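Local coordinates for protein glycinin A3B4 subunit (Glycine max, PDB 2D5F) that is an 11S seed storage globulin of soybean that probably supplies nutrients to the seedling, each subunit carrying two cupin domains and six subunits forming a hexamer, at residues 464-467 with 468-472; 478-481 with 482-486. One frame throughout, in Å; residues are numbered along the deposited sequence.

Contact 1. Residues 464-467 with 468-472; sequences SEVL and SNSYN
Asn469 turns its side chain back one helical turn onto the carbonyl of Glu465, inside helix 464-471 of the C-terminal helical extension to the second cupin barrel. Asn469 CB sits 3.5 Å from Glu465 O. With CG held beside its own backbone N, chi1 of -72° brings the amide round so that Asn469 ND2 points its N-H at Glu465 O, 2.7 Å away. That oxygen lies close to the amide plane of Asn469. Backbone Asn469 N also donates to Glu465 O, at 3.2 Å, so two donors of one residue grip a single acceptor. A water accepts from Asn469 ND2 and donates to Glu465 OE1, tying the side chains together; OE1 also takes Ser245 N of a second subunit. One residue on, the pattern recurs with a hydroxyl: Ser470 N and OG reach Val466 O from opposite faces of its plane. Tyr471 lays CD1 3.4 Å from Leu467 O and brings CE1 to 4.2 Å from Leu467 CD1, while its hydroxyl bonds to Leu165 O of the second subunit. Ser464 OG is hydrogen-bonded to Gln475 OE1, and a further water lies 2.9 Å from Ser464 OG and 2.9 Å from Ser468 OG.

Contact 2. Residues 478-481 with 482-486; sequences VRQL and KYQGN
Lys482, in the last turn of helix 475-483, donates its backbone N to Val478 O at 2.9 Å. Its aliphatic chain runs side by side with Val478, and Lys482 CD comes within 3.9 Å of Val478 CG1. A bend at chi3 (66°) then leads the ammonium group away from Val478, to a salt bridge with Asp109 and a bond to Ser110 O, both of a second subunit, and to Ile462 O of its own chain. Tyr483 follows, its N bonded to Arg479 O. One face of the phenol has Lys482 CB centred above it. The CD2-CE2 side of Tyr483 meets Arg479: NH1 is 3.6 Å from CD2, and CE2 stands 3.8 Å above one face of the guanidinium, offset toward its rim. Guanidinium and ring planes are inclined by 27°. Arg479 NH2 goes on to Leu107 O of the second subunit, and Tyr483 OH pairs with Ser110 OG there. An alanine in place of Arg479 would probably leave that Leu107 carbonyl without this donor and uncover the CD2-CE2 side of the phenol. This is the C-terminal end of a helix from the helical extension of the second cupin, used here as a subunit-binding surface. Gln484, the first residue to leave helical angles, still donates N to Gln480 O at 3.0 Å, from well above the carbonyl plane. Its side chain folds back along the turn, with Gln484 CD 3.8 Å from Gln480 CB. Gly485 takes a phi of 93°, where a CB would be jammed against Gln484 O. At Asn486 the chain has left the turn, and its carbonyl O accepts from Lys456 NZ.

Contacts 1 and 2 lie on consecutive helices, 464-471 and 475-483, with centres about 14 Å apart, and the two helices touch directly. Val478 lies against two serines of helix 464-471, its CG2 3.3 Å from Ser468 OG and its CG1 3.5 Å from Ser464 OG. Further along, Lys482 CD packs 3.7 Å from Leu467 CD2. Both contacts face the same second subunit, whose Asp109 accepts from Ser464 N through OD1 and pairs with Lys482 NZ through OD2, joining the two helices across the interface. The carbonate pocket of Arg50, His58, Tyr131, Thr133 and Ala143 includes no residue of either contact, although Ser470 packs on Leu59 of the second subunit, the neighbour in sequence of that subunit's His58.

Contact 1. Residues 464-467 with 468-472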
loop_
_atom_site.group_PDB
_atom_site.type_symbol
_atom_site.label_atom_id
_atom_site.label_comp_id
_atom_site.label_asym_id
_atom_site.label_seq_id
_atom_site.Cartn_x
_atom_site.Cartn_y
_atom_site.Cartn_z
ATOM N N SER B 464 28.020 -2.561 -26.933
ATOM C CA SER B 464 29.066 -1.927 -27.714
ATOM C C SER B 464 28.692 -1.711 -29.177
ATOM O O SER B 464 28.877 -0.620 -29.710
ATOM C CB SER B 464 30.349 -2.751 -27.640
ATOM O OG SER B 464 31.331 -2.190 -28.492
ATOM N N GLU B 465 28.164 -2.740 -29.827
ATOM C CA GLU B 465 27.799 -2.613 -31.232
ATOM C C GLU B 465 26.582 -1.738 -31.487
ATOM O O GLU B 465 26.385 -1.259 -32.613
ATOM C CB GLU B 465 27.596 -3.987 -31.869
ATOM C CG GLU B 465 28.905 -4.634 -32.294
ATOM C CD GLU B 465 28.697 -5.886 -33.117
ATOM O OE1 GLU B 465 27.782 -5.892 -33.965
ATOM O OE2 GLU B 465 29.457 -6.856 -32.928
ATOM N N VAL B 466 25.756 -1.527 -30.467
ATOM C CA VAL B 466 24.603 -0.656 -30.663
ATOM C C VAL B 466 25.181 0.750 -30.703
ATOM O O VAL B 466 24.776 1.572 -31.516
ATOM C CB VAL B 466 23.567 -0.764 -29.513
ATOM C CG1 VAL B 466 22.559 0.377 -29.611
ATOM C CG2 VAL B 466 22.826 -2.091 -29.605
ATOM N N LEU B 467 26.150 1.004 -29.831
ATOM C CA LEU B 467 26.815 2.301 -29.760
ATOM C C LEU B 467 27.611 2.580 -31.047
ATOM O O LEU B 467 27.570 3.687 -31.582
ATOM C CB LEU B 467 27.749 2.333 -28.546
ATOM C CG LEU B 467 27.348 3.078 -27.259
ATOM C CD1 LEU B 467 25.844 3.147 -27.094
ATOM C CD2 LEU B 467 27.996 2.387 -26.070
ATOM N N SER B 468 28.331 1.574 -31.537
ATOM C CA SER B 468 29.126 1.735 -32.759
ATOM C C SER B 468 28.263 2.157 -33.932
ATOM O O SER B 468 28.562 3.128 -34.618
ATOM C CB SER B 468 29.847 0.433 -33.117
ATOM O OG SER B 468 30.958 0.220 -32.265
ATOM N N ASN B 469 27.189 1.412 -34.158
ATOM C CA ASN B 469 26.273 1.699 -35.250
ATOM C C ASN B 469 25.457 2.974 -35.032
ATOM O O ASN B 469 24.994 3.594 -35.991
ATOM C CB ASN B 469 25.351 0.498 -35.461
ATOM C CG ASN B 469 26.076 -0.683 -36.093
ATOM O OD1 ASN B 469 26.335 -0.688 -37.295
ATOM N ND2 ASN B 469 26.422 -1.680 -35.280
ATOM N N SER B 470 25.284 3.371 -33.775
ATOM C CA SER B 470 24.523 4.573 -33.477
ATOM C C SER B 470 25.316 5.837 -33.773
ATOM O O SER B 470 24.786 6.783 -34.353
ATOM C CB SER B 470 24.082 4.585 -32.003
ATOM O OG SER B 470 23.054 3.638 -31.766
ATOM N N TYR B 471 26.586 5.844 -33.378
ATOM C CA TYR B 471 27.445 7.010 -33.562
ATOM C C TYR B 471 28.564 6.830 -34.587
ATOM O O TYR B 471 29.413 7.712 -34.742
ATOM C CB TYR B 471 28.074 7.410 -32.223
ATOM C CG TYR B 471 27.082 7.646 -31.104
ATOM C CD1 TYR B 471 26.866 6.681 -30.117
ATOM C CD2 TYR B 471 26.364 8.838 -31.026
ATOM C CE1 TYR B 471 25.955 6.901 -29.074
ATOM C CE2 TYR B 471 25.455 9.070 -29.993
ATOM C CZ TYR B 471 25.253 8.098 -29.019
ATOM O OH TYR B 471 24.353 8.330 -27.994
ATOM N N ASN B 472 28.568 5.700 -35.285
ATOM C CA ASN B 472 29.608 5.436 -36.271
ATOM C C ASN B 472 30.954 5.554 -35.561
ATOM O O ASN B 472 31.808 6.351 -35.946
ATOM C CB ASN B 472 29.537 6.455 -37.416
ATOM C CG ASN B 472 28.190 6.455 -38.123
ATOM O OD1 ASN B 472 27.737 5.422 -38.624
ATOM N ND2 ASN B 472 27.542 7.620 -38.171
HETATM O O HOH W 1 31.900 -2.353 -31.354
HETATM O O HOH W 2 27.649 -4.267 -35.896
#

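Contact 2. Residues 478-481 with 482-486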
loop_
_atom_site.group_PDB
_atom_site.type_symbol
_atom_site.label_atom_id
_atom_site.label_comp_id
_atom_site.label_asym_id
_atom_site.label_seq_id
_atom_site.Cartn_x
_atom_site.Cartn_y
_atom_site.Cartn_z
ATOM N N VAL B 478 34.452 3.168 -28.699
ATOM C CA VAL B 478 33.325 2.795 -27.847
ATOM C C VAL B 478 33.831 2.300 -26.501
ATOM O O VAL B 478 33.324 2.692 -25.445
ATOM C CB VAL B 478 32.469 1.681 -28.501
ATOM C CG1 VAL B 478 31.452 1.134 -27.496
ATOM C CG2 VAL B 478 31.746 2.233 -29.719
ATOM N N ARG B 479 34.839 1.439 -26.548
ATOM C CA ARG B 479 35.433 0.884 -25.343
ATOM C C ARG B 479 35.916 1.971 -24.390
ATOM O O ARG B 479 35.723 1.875 -23.179
ATOM C CB ARG B 479 36.596 -0.035 -25.723
ATOM C CG ARG B 479 37.615 -0.260 -24.625
ATOM C CD ARG B 479 38.485 -1.445 -24.966
ATOM N NE ARG B 479 37.719 -2.679 -24.855
ATOM C CZ ARG B 479 37.447 -3.277 -23.702
ATOM N NH1 ARG B 479 37.888 -2.756 -22.563
ATOM N NH2 ARG B 479 36.718 -4.382 -23.684
ATOM N N GLN B 480 36.541 3.006 -24.940
ATOM C CA GLN B 480 37.054 4.099 -24.126
ATOM C C GLN B 480 35.906 4.893 -23.496
ATOM O O GLN B 480 36.041 5.421 -22.394
ATOM C CB GLN B 480 37.944 5.015 -24.980
ATOM C CG GLN B 480 37.299 6.326 -25.395
ATOM C CD GLN B 480 37.858 7.503 -24.626
ATOM O OE1 GLN B 480 38.050 7.430 -23.413
ATOM N NE2 GLN B 480 38.122 8.597 -25.328
ATOM N N LEU B 481 34.779 4.973 -24.199
ATOM C CA LEU B 481 33.611 5.690 -23.693
ATOM C C LEU B 481 32.962 4.937 -22.542
ATOM O O LEU B 481 32.588 5.533 -21.532
ATOM C CB LEU B 481 32.565 5.877 -24.791
ATOM C CG LEU B 481 32.454 7.222 -25.507
ATOM C CD1 LEU B 481 31.176 7.215 -26.338
ATOM C CD2 LEU B 481 32.419 8.370 -24.495
ATOM N N LYS B 482 32.836 3.624 -22.701
ATOM C CA LYS B 482 32.208 2.782 -21.692
ATOM C C LYS B 482 33.066 2.430 -20.492
ATOM O O LYS B 482 32.538 2.218 -19.399
ATOM C CB LYS B 482 31.713 1.474 -22.322
ATOM C CG LYS B 482 30.707 1.657 -23.439
ATOM C CD LYS B 482 30.159 0.323 -23.920
ATOM C CE LYS B 482 29.339 -0.370 -22.842
ATOM N NZ LYS B 482 28.649 -1.574 -23.377
ATOM N N TYR B 483 34.382 2.377 -20.666
ATOM C CA TYR B 483 35.236 1.977 -19.554
ATOM C C TYR B 483 36.299 2.941 -19.035
ATOM O O TYR B 483 36.759 2.795 -17.905
ATOM C CB TYR B 483 35.890 0.642 -19.904
ATOM C CG TYR B 483 34.895 -0.411 -20.343
ATOM C CD1 TYR B 483 33.929 -0.896 -19.459
ATOM C CD2 TYR B 483 34.914 -0.919 -21.643
ATOM C CE1 TYR B 483 33.007 -1.860 -19.858
ATOM C CE2 TYR B 483 33.994 -1.884 -22.052
ATOM C CZ TYR B 483 33.045 -2.349 -21.152
ATOM O OH TYR B 483 32.134 -3.301 -21.547
ATOM N N GLN B 484 36.696 3.924 -19.830
ATOM C CA GLN B 484 37.728 4.848 -19.369
ATOM C C GLN B 484 37.203 6.101 -18.679
ATOM O O GLN B 484 36.134 6.617 -19.015
ATOM C CB GLN B 484 38.646 5.238 -20.537
ATOM C CG GLN B 484 39.422 4.058 -21.119
ATOM C CD GLN B 484 40.460 4.469 -22.155
ATOM O OE1 GLN B 484 41.136 3.618 -22.743
ATOM N NE2 GLN B 484 40.594 5.775 -22.380
ATOM N N GLY B 485 37.970 6.581 -17.704
ATOM C CA GLY B 485 37.595 7.776 -16.967
ATOM C C GLY B 485 36.807 7.471 -15.708
ATOM O O GLY B 485 36.394 6.330 -15.491
ATOM N N ASN B 486 36.616 8.485 -14.866
ATOM C CA ASN B 486 35.850 8.317 -13.637
ATOM C C ASN B 486 34.475 7.797 -14.035
ATOM O O ASN B 486 33.995 8.074 -15.132
ATOM C CB ASN B 486 35.746 9.651 -12.880
ATOM C CG ASN B 486 35.497 10.836 -13.799
ATOM O OD1 ASN B 486 35.636 11.992 -13.393
ATOM N ND2 ASN B 486 35.124 10.556 -15.041
#